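Local coordinates for rhamnose ABC transporter, periplasmic rhamnose-binding protein (Kribbella flavida, PDB 4KVF) that probably binds rhamnose or a related sugar outside the membrane and hands it to an ABC transporter for uptake, at residues A[262-267]-A[271-276]; A[210-215]-A[233-238]; A[157-162]-A[254-259]. All coordinates share one frame; numbering follows the deposited sequence.

How the contacts relate
All three contacts lie in one lobe of the two-lobed periplasmic-binding-protein fold, on and around the parallel sheet that has 254-257 as one of its outermost strands. Contact 3 puts helix 145-159 against one face of that strand, contact 2 joins helices 209-222 and 234-245, and contact 1 folds the chain back after helix 261-269. Centres of contacts 1 and 3 are about 12 Å apart, those of 1 and 2 about 14 Å, those of 2 and 3 about 16 Å. Ile237 meets Met264 and Leu258, while Thr256 OG1 lies 2.9 Å from Lys275 O, tying contact 3 to contact 1. A bound glycerol, probably from the crystallisation liquor, lies about 6 Å from the side chain of Val235 in contact 2.

Contact 1: A[262-267]-A[271-276]; sequences NQMRQY and GTVKKF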
# COMPACT_ATOMS: atom_id res chain seq x y z
N ASN A 262 -13.70 4.69 2.03
CA ASN A 262 -14.81 5.12 2.90
C ASN A 262 -14.81 6.63 3.15
O ASN A 262 -15.87 7.26 3.22
CB ASN A 262 -14.80 4.37 4.23
CG ASN A 262 -15.30 2.93 4.12
OD1 ASN A 262 -15.84 2.53 3.08
ND2 ASN A 262 -15.14 2.17 5.19
N GLN A 263 -13.62 7.20 3.31
CA GLN A 263 -13.49 8.62 3.59
C GLN A 263 -13.78 9.42 2.33
O GLN A 263 -14.32 10.52 2.38
CB GLN A 263 -12.07 8.92 4.09
CG GLN A 263 -11.87 10.29 4.71
CD GLN A 263 -10.46 10.51 5.22
OE1 GLN A 263 -9.54 9.75 4.89
NE2 GLN A 263 -10.27 11.55 6.03
N MSE A 264 -13.43 8.82 1.19
CA MSE A 264 -13.53 9.48 -0.11
C MSE A 264 -14.89 9.29 -0.80
O MSE A 264 -15.21 10.02 -1.74
CB MSE A 264 -12.41 9.00 -1.04
CG MSE A 264 -11.03 9.48 -0.61
SE MSE A 264 -10.99 11.42 -0.62
CE MSE A 264 -11.21 11.60 -2.55
N ARG A 265 -15.68 8.33 -0.33
CA ARG A 265 -16.93 7.97 -1.00
C ARG A 265 -17.85 9.18 -1.22
O ARG A 265 -18.33 9.40 -2.33
CB ARG A 265 -17.66 6.84 -0.26
CG ARG A 265 -18.85 6.28 -1.03
CD ARG A 265 -19.57 5.19 -0.24
NE ARG A 265 -18.66 4.43 0.61
CZ ARG A 265 -17.91 3.42 0.20
NH1 ARG A 265 -17.11 2.79 1.05
NH2 ARG A 265 -17.95 3.05 -1.07
N GLN A 266 -18.07 9.97 -0.17
CA GLN A 266 -18.97 11.11 -0.31
C GLN A 266 -18.52 12.11 -1.37
O GLN A 266 -19.35 12.79 -1.99
CB GLN A 266 -19.20 11.83 1.03
CG GLN A 266 -17.97 12.50 1.61
CD GLN A 266 -18.32 13.63 2.56
OE1 GLN A 266 -19.24 14.42 2.30
NE2 GLN A 266 -17.58 13.72 3.66
N TYR A 267 -17.21 12.20 -1.59
CA TYR A 267 -16.66 13.12 -2.58
C TYR A 267 -16.70 12.53 -4.00
O TYR A 267 -16.75 13.26 -4.99
CB TYR A 267 -15.26 13.59 -2.17
CG TYR A 267 -15.27 14.26 -0.82
CD1 TYR A 267 -15.96 15.45 -0.64
CD2 TYR A 267 -14.64 13.70 0.28
CE1 TYR A 267 -16.01 16.07 0.59
CE2 TYR A 267 -14.69 14.32 1.53
CZ TYR A 267 -15.38 15.51 1.66
OH TYR A 267 -15.44 16.14 2.88
N GLY A 271 -19.42 14.05 -7.03
CA GLY A 271 -18.81 14.53 -8.26
C GLY A 271 -17.55 15.37 -8.11
O GLY A 271 -17.03 15.88 -9.10
N THR A 272 -17.07 15.53 -6.89
CA THR A 272 -15.87 16.33 -6.66
C THR A 272 -14.64 15.59 -7.16
O THR A 272 -13.74 16.17 -7.78
CB THR A 272 -15.68 16.67 -5.17
OG1 THR A 272 -16.82 17.41 -4.71
CG2 THR A 272 -14.42 17.49 -4.96
N VAL A 273 -14.60 14.29 -6.87
CA VAL A 273 -13.48 13.45 -7.28
C VAL A 273 -13.96 12.38 -8.25
O VAL A 273 -14.95 11.69 -7.98
CB VAL A 273 -12.81 12.79 -6.06
CG1 VAL A 273 -11.77 11.77 -6.51
CG2 VAL A 273 -12.20 13.85 -5.17
N LYS A 274 -13.28 12.26 -9.38
CA LYS A 274 -13.68 11.28 -10.39
C LYS A 274 -12.84 10.02 -10.30
O LYS A 274 -13.33 8.92 -10.54
CB LYS A 274 -13.60 11.89 -11.80
CG LYS A 274 -14.58 13.05 -11.99
CD LYS A 274 -14.74 13.44 -13.46
CE LYS A 274 -13.96 14.70 -13.78
NZ LYS A 274 -14.17 15.13 -15.20
N LYS A 275 -11.57 10.19 -9.93
CA LYS A 275 -10.64 9.08 -9.90
C LYS A 275 -9.59 9.33 -8.82
O LYS A 275 -9.15 10.47 -8.64
CB LYS A 275 -9.97 8.95 -11.27
CG LYS A 275 -9.65 7.53 -11.71
CD LYS A 275 -9.04 7.52 -13.11
CE LYS A 275 -9.92 6.76 -14.10
NZ LYS A 275 -9.13 6.30 -15.29
N PHE A 276 -9.21 8.28 -8.10
CA PHE A 276 -8.05 8.31 -7.22
C PHE A 276 -7.53 6.88 -7.08
O PHE A 276 -8.15 5.95 -7.60
CB PHE A 276 -8.37 8.97 -5.85
CG PHE A 276 -9.27 8.15 -4.95
CD1 PHE A 276 -10.65 8.29 -5.00
CD2 PHE A 276 -8.74 7.27 -4.02
CE1 PHE A 276 -11.48 7.55 -4.17
CE2 PHE A 276 -9.56 6.53 -3.18
CZ PHE A 276 -10.94 6.67 -3.26
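Met264, present as selenomethionine, reaches from helix 261-269 to both Phe276 and Val273. Its CB is 3.5 Å from Phe276 CZ, at the far end of the ring. CG comes next, over one face and offset toward the rim, 4.2 Å from the ring centroid of Phe276 and 22° off the normal, a CH-pi contact. The chain then bends at both chi2 (-60°) and chi3 (-66°). Selenium stays above the same ring at a longer distance, the Met-aromatic arrangement, and the terminal CE turns to Val273, where it meets CG2 at 3.6 Å. The two side chains cross there at about a right angle, whereas Met264 and Phe276 run past each other in opposite directions. At the helix end the backbone takes over. Val273 N gives a nearly straight hydrogen bond to Tyr267 O at 3.0 Å; Thr272 N adds a weak bond to this oxygen. Gly271, with positive phi, turns the chain in a Schellman motif, so that Thr272 and Val273 come back beside the last turns. Thr272 packs its CB against that carbonyl, while its OG1 is bonded to Asp270. The returning chain is thus fixed to the helix by backbone bonds at one end and apolar packing at the other. Helix 234-245 borders this turn after the helix through Arg242, Ser241 and Ser245, Val273 also touches Ile255 of strand 254-257, and Phe276 opens strand 276-278 with its ring against Phe332.

Contact 2: A[210-215]-A[233-238]; sequences QKSFTE and TTVGIA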
# COMPACT_ATOMS: atom_id res chain seq x y z
N GLN A 210 -6.75 19.99 8.91
CA GLN A 210 -6.92 21.43 8.80
C GLN A 210 -5.85 22.14 7.96
O GLN A 210 -6.15 23.05 7.18
CB GLN A 210 -6.98 22.05 10.20
CG GLN A 210 -8.39 22.38 10.66
CD GLN A 210 -8.92 23.65 10.02
OE1 GLN A 210 -9.41 23.64 8.88
NE2 GLN A 210 -8.82 24.76 10.74
N LYS A 211 -4.60 21.73 8.12
CA LYS A 211 -3.53 22.35 7.34
C LYS A 211 -3.66 21.96 5.88
O LYS A 211 -3.47 22.78 4.99
CB LYS A 211 -2.15 21.97 7.87
CG LYS A 211 -1.08 22.98 7.48
CD LYS A 211 0.33 22.40 7.48
CE LYS A 211 1.34 23.45 7.03
NZ LYS A 211 2.72 22.91 6.86
N SER A 212 -4.02 20.70 5.63
CA SER A 212 -4.18 20.22 4.26
C SER A 212 -5.31 21.01 3.58
O SER A 212 -5.21 21.39 2.41
CB SER A 212 -4.46 18.72 4.24
OG SER A 212 -3.32 18.00 4.70
N PHE A 213 -6.36 21.26 4.34
CA PHE A 213 -7.49 22.05 3.85
C PHE A 213 -7.04 23.45 3.44
O PHE A 213 -7.31 23.91 2.33
CB PHE A 213 -8.57 22.12 4.95
CG PHE A 213 -9.79 22.90 4.56
CD1 PHE A 213 -9.82 24.28 4.68
CD2 PHE A 213 -10.92 22.25 4.09
CE1 PHE A 213 -10.94 25.00 4.33
CE2 PHE A 213 -12.06 22.96 3.74
CZ PHE A 213 -12.06 24.34 3.85
N THR A 214 -6.35 24.13 4.35
CA THR A 214 -5.86 25.48 4.08
C THR A 214 -4.82 25.52 2.95
O THR A 214 -4.79 26.45 2.14
CB THR A 214 -5.29 26.12 5.35
OG1 THR A 214 -6.34 26.21 6.33
CG2 THR A 214 -4.77 27.52 5.07
N GLU A 215 -3.96 24.51 2.88
CA GLU A 215 -2.97 24.47 1.80
C GLU A 215 -3.63 24.25 0.44
O GLU A 215 -3.15 24.77 -0.58
CB GLU A 215 -1.87 23.43 2.07
CG GLU A 215 -0.93 23.80 3.21
CD GLU A 215 -0.10 25.05 2.91
OE1 GLU A 215 0.35 25.21 1.76
OE2 GLU A 215 0.10 25.86 3.84
N THR A 233 -1.64 11.53 -0.22
CA THR A 233 -1.81 11.29 1.21
C THR A 233 -3.31 11.20 1.45
O THR A 233 -4.06 12.01 0.92
CB THR A 233 -1.23 12.44 2.05
OG1 THR A 233 -2.04 12.65 3.22
CG2 THR A 233 -1.18 13.73 1.27
N THR A 234 -3.74 10.21 2.25
CA THR A 234 -5.17 10.04 2.46
C THR A 234 -5.78 11.23 3.19
O THR A 234 -6.92 11.63 2.90
CB THR A 234 -5.50 8.72 3.20
OG1 THR A 234 -5.03 8.79 4.55
CG2 THR A 234 -4.85 7.55 2.47
N VAL A 235 -5.02 11.82 4.10
CA VAL A 235 -5.48 13.00 4.82
C VAL A 235 -5.61 14.16 3.85
O VAL A 235 -6.60 14.90 3.87
CB VAL A 235 -4.50 13.41 5.96
CG1 VAL A 235 -4.90 14.75 6.55
CG2 VAL A 235 -4.47 12.34 7.04
N GLY A 236 -4.61 14.30 2.99
CA GLY A 236 -4.51 15.45 2.11
C GLY A 236 -5.59 15.46 1.05
O GLY A 236 -6.21 16.49 0.79
N ILE A 237 -5.83 14.32 0.43
CA ILE A 237 -6.81 14.27 -0.65
C ILE A 237 -8.22 14.51 -0.10
O ILE A 237 -9.04 15.20 -0.73
CB ILE A 237 -6.69 12.95 -1.44
CG1 ILE A 237 -7.56 12.99 -2.70
CG2 ILE A 237 -7.05 11.75 -0.57
CD1 ILE A 237 -7.50 11.70 -3.49
N ALA A 238 -8.48 14.00 1.10
CA ALA A 238 -9.78 14.21 1.74
C ALA A 238 -10.00 15.68 2.10
O ALA A 238 -11.12 16.19 1.98
CB ALA A 238 -9.91 13.33 2.99
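Ser212 of helix 209-222 and Gly236 of helix 234-245 mark the closest approach, with their CA atoms 5.2 Å apart. The contact is by van der Waals packing and is small, burying 90 Å² in all. Ser212 OG lies 3.8 Å from Gly236 CA, and Ser212 CB is 3.9 Å from it. The glycine's lack of a side chain leaves room for the methyl CG2 of Thr233. The same Ser212 OG also has Val235 CG1 at 4.1 Å; this methyl is placed by chi1 171°, anti to the backbone N. These helices flank the parallel sheet of an alpha/beta lobe and belong to two successive beta-alpha-beta crossovers that share strand 226-231. No polar bond joins the two segments directly. The serine hydroxyl is held by Asp208 O, one turn back, and more weakly by Gly205 O, which satisfies this buried group without help from helix 234-245. Across from it, Thr233 is the N-cap of that helix: its OG1 accepts from Gly236 N at 3.1 Å, with an N-H...O angle of 160°, and is also hydrogen-bonded to Asp207, in the loop leading into helix 209-222. Thr234 N, in the first turn, is hydrogen-bonded to a glycerol probably carried over from crystallisation.

Contact 3: A[157-162]-A[254-259]; sequences KELAGG and AITGLG
Leu159, in the last turn of helix 145-159, carries this contact against Ala254 and Thr256 of strand 254-257. Before it in the chain, Lys157 points its amino group to Glu193 O and Asn194, and Glu158 forms a salt bridge with Lys275. Leu159 CB then meets Ala254 CB at 3.7 Å. Farther out, chi1 of -66° sets CG beside the backbone N, and the fork sends CD1 to Thr256, 3.6 Å from its CB and 3.9 Å from its CG2, while CD2 stays 4.1 Å from Ala254 CB. Both partners point toward the helix; Ile255 between them points away, to helix 234-245. Thr256 OG1 is hydrogen-bonded to Lys275 O, and its CB and CG2 are the atoms that meet the leucine. Past Leu159, Ala160 lies on Val228, and Gly161 (phi 64°) ends the helix in a Schellman motif, with Gly162 N bonded to Lys157 O at 2.8 Å. The alternation of strand side chains between helices on opposite faces is characteristic of the three-layer alpha/beta/alpha sandwich of a periplasmic-binding-protein lobe.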
# COMPACT_ATOMS: atom_id res chain seq x y z
N LYS A 157 -2.94 13.54 -15.82
CA LYS A 157 -2.95 13.86 -17.24
C LYS A 157 -4.35 13.73 -17.85
O LYS A 157 -4.78 14.59 -18.61
CB LYS A 157 -1.97 12.97 -18.01
CG LYS A 157 -1.75 13.37 -19.47
CD LYS A 157 -0.61 12.57 -20.05
CE LYS A 157 -0.29 12.93 -21.49
NZ LYS A 157 0.83 12.06 -21.96
N GLU A 158 -5.05 12.65 -17.50
CA GLU A 158 -6.42 12.44 -17.95
C GLU A 158 -7.33 13.58 -17.47
O GLU A 158 -8.05 14.18 -18.26
CB GLU A 158 -6.95 11.10 -17.45
CG GLU A 158 -6.20 9.88 -17.98
CD GLU A 158 -6.54 8.61 -17.23
OE1 GLU A 158 -6.30 7.51 -17.78
OE2 GLU A 158 -7.04 8.70 -16.09
N LEU A 159 -7.27 13.87 -16.18
CA LEU A 159 -8.13 14.88 -15.58
C LEU A 159 -7.85 16.28 -16.14
O LEU A 159 -8.75 17.12 -16.22
CB LEU A 159 -7.99 14.86 -14.04
CG LEU A 159 -8.51 13.58 -13.37
CD1 LEU A 159 -7.97 13.45 -11.95
CD2 LEU A 159 -10.04 13.58 -13.37
N ALA A 160 -6.61 16.52 -16.54
CA ALA A 160 -6.22 17.82 -17.09
C ALA A 160 -6.49 17.89 -18.59
O ALA A 160 -6.21 18.91 -19.23
CB ALA A 160 -4.75 18.10 -16.82
N GLY A 161 -7.02 16.81 -19.15
CA GLY A 161 -7.27 16.75 -20.58
C GLY A 161 -6.00 16.83 -21.40
O GLY A 161 -5.98 17.42 -22.47
N GLY A 162 -4.92 16.23 -20.89
CA GLY A 162 -3.68 16.12 -21.63
C GLY A 162 -2.66 17.24 -21.42
O GLY A 162 -1.49 17.08 -21.76
N ALA A 254 -9.77 19.50 -10.78
CA ALA A 254 -9.86 18.09 -10.44
C ALA A 254 -9.00 17.82 -9.21
O ALA A 254 -7.98 18.48 -9.00
CB ALA A 254 -9.41 17.22 -11.60
N ILE A 255 -9.42 16.84 -8.41
CA ILE A 255 -8.63 16.40 -7.27
C ILE A 255 -8.37 14.91 -7.43
O ILE A 255 -9.31 14.15 -7.64
CB ILE A 255 -9.40 16.62 -5.94
CG1 ILE A 255 -9.76 18.10 -5.75
CG2 ILE A 255 -8.58 16.12 -4.76
CD1 ILE A 255 -8.57 18.98 -5.41
N THR A 256 -7.11 14.50 -7.36
CA THR A 256 -6.79 13.07 -7.36
C THR A 256 -5.66 12.80 -6.36
O THR A 256 -5.29 13.70 -5.61
CB THR A 256 -6.43 12.55 -8.77
OG1 THR A 256 -6.31 11.12 -8.74
CG2 THR A 256 -5.14 13.17 -9.28
N GLY A 257 -5.14 11.58 -6.31
CA GLY A 257 -4.16 11.25 -5.30
C GLY A 257 -4.39 9.88 -4.68
O GLY A 257 -4.93 8.99 -5.32
N LEU A 258 -3.97 9.72 -3.43
CA LEU A 258 -4.08 8.44 -2.75
C LEU A 258 -5.06 8.60 -1.60
O LEU A 258 -4.83 9.39 -0.69
CB LEU A 258 -2.72 8.00 -2.22
CG LEU A 258 -1.66 7.83 -3.30
CD1 LEU A 258 -0.32 7.59 -2.64
CD2 LEU A 258 -2.03 6.69 -4.26
N GLY A 259 -6.16 7.85 -1.65
CA GLY A 259 -7.21 8.05 -0.67
C GLY A 259 -7.79 6.76 -0.11
O GLY A 259 -7.57 5.68 -0.66